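Solute-binding protein Csal_2479 (Chromohalobacter salexigens, PDB 4P1L) binds D-glucuronate and is probably the periplasmic solute-binding component of a TRAP transport system that carries solutes into the cytoplasm. Local coordinates at residues A[120-128]-A[316-324]. Residues are numbered along the deposited sequence; the frame is centred on the assembly and turned at random. Where two conformers were deposited one is given.
Sequences GEIGERFAD and SLVTDIQDA
Arg125 reaches across to Asp320 and forms a salt bridge. Its guanidinium meets the carboxylate end-on. Arg125 NH1 and NH2 both donate to Asp320 OD2, each at 2.9 Å. Both bonds are bent, near 145°. OD2 lies in the guanidinium plane, but the two flat groups stand almost perpendicular, 87° apart. NH1 uses the anti lone pair of OD2, while NH2 comes to the anti side from out of the carboxylate plane. Glu121, one turn back on the same helix, holds the guanidinium side-on. Arg125 NE is 2.8 Å from Glu121 OE2, and Arg125 NH2 is 2.9 Å from Glu121 OE1. One arginine thus lies between two carboxylates and probably offsets part of the repulsion between their like charges. A methionine in its place would probably leave Glu121 and Asp320 without their shared positive partner.

Apolar packing lies beside this network. Ile122 CG2 meets Ile321 CG1 at 3.8 Å and also touches Leu317 CD1. With CG1 of Ile122 anti to the carbonyl carbon (chi1 -71°) and the chain extended beyond it, CD1 reaches the backbone carbonyl of Asp320. Leu317 divides its branches: CD1 faces Ile122 and Arg125, and CD2 is 3.8 Å from Phe126 CZ. Ile321 CD1 meets the edge of the Phe126 ring, 4.0 Å from CZ. Ile117 of helix 111-118 touches both Ile122 and Ile321.

The segments of helices 121-132 and 315-323 run roughly antiparallel, with axes 11.2 Å apart. This is helix-helix packing that joins the C-terminal helix to an earlier helix of the solute-binding protein fold, with an apolar seam bordered by a Glu-Arg-Asp salt-bridge network.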
# COMPACT_ATOMS: atom_id res chain seq x y z
N GLY A 120 -13.81 -9.40 -5.12
CA GLY A 120 -15.03 -9.51 -5.90
C GLY A 120 -15.01 -8.65 -7.15
O GLY A 120 -13.94 -8.26 -7.66
N GLU A 121 -16.20 -8.33 -7.63
CA GLU A 121 -16.35 -7.65 -8.91
C GLU A 121 -15.71 -6.27 -8.92
O GLU A 121 -15.13 -5.86 -9.92
CB GLU A 121 -17.84 -7.53 -9.29
CG GLU A 121 -18.08 -6.82 -10.60
CD GLU A 121 -18.16 -5.30 -10.48
OE1 GLU A 121 -18.66 -4.78 -9.44
OE2 GLU A 121 -17.73 -4.61 -11.43
N ILE A 122 -15.78 -5.55 -7.81
CA ILE A 122 -15.18 -4.23 -7.74
C ILE A 122 -13.65 -4.34 -7.95
O ILE A 122 -13.06 -3.54 -8.67
CB ILE A 122 -15.52 -3.56 -6.40
CG1 ILE A 122 -16.99 -3.17 -6.38
CG2 ILE A 122 -14.64 -2.35 -6.14
CD1 ILE A 122 -17.47 -2.65 -5.03
N GLY A 123 -13.02 -5.35 -7.36
CA GLY A 123 -11.60 -5.56 -7.59
C GLY A 123 -11.27 -5.74 -9.06
O GLY A 123 -10.21 -5.31 -9.54
N GLU A 124 -12.17 -6.38 -9.80
CA GLU A 124 -11.94 -6.61 -11.23
C GLU A 124 -11.90 -5.30 -12.00
O GLU A 124 -11.17 -5.16 -12.97
CB GLU A 124 -13.00 -7.55 -11.83
CG GLU A 124 -12.77 -9.02 -11.54
CD GLU A 124 -11.48 -9.57 -12.16
OE1 GLU A 124 -11.09 -9.13 -13.26
OE2 GLU A 124 -10.86 -10.45 -11.53
N ARG A 125 -12.71 -4.33 -11.58
CA ARG A 125 -12.69 -3.02 -12.24
C ARG A 125 -11.30 -2.38 -12.07
O ARG A 125 -10.83 -1.65 -12.94
CB ARG A 125 -13.72 -2.08 -11.64
CG ARG A 125 -15.13 -2.41 -11.97
CD ARG A 125 -16.06 -1.35 -11.40
NE ARG A 125 -17.16 -1.95 -10.66
CZ ARG A 125 -18.10 -1.27 -10.01
NH1 ARG A 125 -18.09 0.06 -10.03
NH2 ARG A 125 -19.06 -1.92 -9.36
N PHE A 126 -10.67 -2.59 -10.92
CA PHE A 126 -9.31 -2.06 -10.70
C PHE A 126 -8.28 -2.78 -11.57
O PHE A 126 -7.37 -2.16 -12.14
CB PHE A 126 -8.90 -2.10 -9.23
CG PHE A 126 -9.61 -1.09 -8.39
CD1 PHE A 126 -9.28 0.26 -8.48
CD2 PHE A 126 -10.62 -1.48 -7.53
CE1 PHE A 126 -9.94 1.19 -7.73
CE2 PHE A 126 -11.30 -0.54 -6.78
CZ PHE A 126 -10.96 0.80 -6.87
N ALA A 127 -8.42 -4.10 -11.66
CA ALA A 127 -7.56 -4.88 -12.53
C ALA A 127 -7.70 -4.40 -13.98
O ALA A 127 -6.71 -4.23 -14.68
CB ALA A 127 -7.89 -6.37 -12.44
N ASP A 128 -8.94 -4.17 -14.41
CA ASP A 128 -9.18 -3.68 -15.76
C ASP A 128 -8.44 -2.36 -15.99
O ASP A 128 -7.85 -2.13 -17.04
CB ASP A 128 -10.68 -3.49 -16.00
CG ASP A 128 -11.42 -4.80 -16.21
OD1 ASP A 128 -10.78 -5.86 -16.37
OD2 ASP A 128 -12.66 -4.76 -16.22
N SER A 316 -19.34 6.40 -9.40
CA SER A 316 -20.04 5.17 -9.06
C SER A 316 -19.12 4.10 -8.46
O SER A 316 -19.57 3.24 -7.69
CB SER A 316 -20.83 4.65 -10.29
OG SER A 316 -19.97 4.11 -11.27
N LEU A 317 -17.83 4.17 -8.77
CA LEU A 317 -16.87 3.33 -8.11
C LEU A 317 -16.73 3.73 -6.63
O LEU A 317 -16.70 2.87 -5.76
CB LEU A 317 -15.52 3.40 -8.83
CG LEU A 317 -14.39 2.50 -8.33
CD1 LEU A 317 -14.84 1.04 -8.19
CD2 LEU A 317 -13.18 2.63 -9.28
N VAL A 318 -16.67 5.03 -6.36
CA VAL A 318 -16.64 5.51 -4.98
C VAL A 318 -17.89 5.05 -4.20
O VAL A 318 -17.77 4.49 -3.11
CB VAL A 318 -16.54 7.05 -4.92
CG1 VAL A 318 -16.57 7.52 -3.47
CG2 VAL A 318 -15.26 7.55 -5.64
N THR A 319 -19.07 5.26 -4.78
CA THR A 319 -20.31 4.92 -4.08
C THR A 319 -20.52 3.41 -3.99
O THR A 319 -21.06 2.93 -2.99
CB THR A 319 -21.55 5.63 -4.69
OG1 THR A 319 -21.72 5.22 -6.04
CG2 THR A 319 -21.37 7.12 -4.68
N ASP A 320 -20.04 2.65 -4.99
CA ASP A 320 -20.19 1.20 -4.92
C ASP A 320 -19.35 0.64 -3.75
O ASP A 320 -19.79 -0.25 -3.03
CB ASP A 320 -19.81 0.51 -6.23
CG ASP A 320 -20.87 0.70 -7.34
OD1 ASP A 320 -22.00 1.14 -7.06
OD2 ASP A 320 -20.54 0.39 -8.51
N ILE A 321 -18.14 1.17 -3.57
CA ILE A 321 -17.30 0.72 -2.48
C ILE A 321 -17.93 1.09 -1.13
O ILE A 321 -17.96 0.29 -0.20
CB ILE A 321 -15.88 1.29 -2.61
CG1 ILE A 321 -15.15 0.60 -3.78
CG2 ILE A 321 -15.10 1.09 -1.29
CD1 ILE A 321 -13.89 1.35 -4.25
N GLN A 322 -18.43 2.32 -1.02
CA GLN A 322 -19.06 2.75 0.21
C GLN A 322 -20.30 1.89 0.50
O GLN A 322 -20.51 1.44 1.62
CB GLN A 322 -19.48 4.20 0.13
CG GLN A 322 -18.32 5.19 -0.03
CD GLN A 322 -18.83 6.61 -0.27
OE1 GLN A 322 -19.78 6.82 -1.03
NE2 GLN A 322 -18.20 7.57 0.39
N ASP A 323 -21.12 1.67 -0.52
CA ASP A 323 -22.36 0.95 -0.36
C ASP A 323 -22.11 -0.51 0.01
O ASP A 323 -22.91 -1.12 0.71
CB ASP A 323 -23.22 1.04 -1.62
CG ASP A 323 -23.80 2.45 -1.84
OD1 ASP A 323 -23.63 3.32 -0.97
OD2 ASP A 323 -24.42 2.67 -2.90
N ALA A 324 -20.96 -1.05 -0.40
CA ALA A 324 -20.69 -2.47 -0.18
C ALA A 324 -20.31 -2.75 1.28
O ALA A 324 -20.05 -3.89 1.65
CB ALA A 324 -19.58 -2.97 -1.11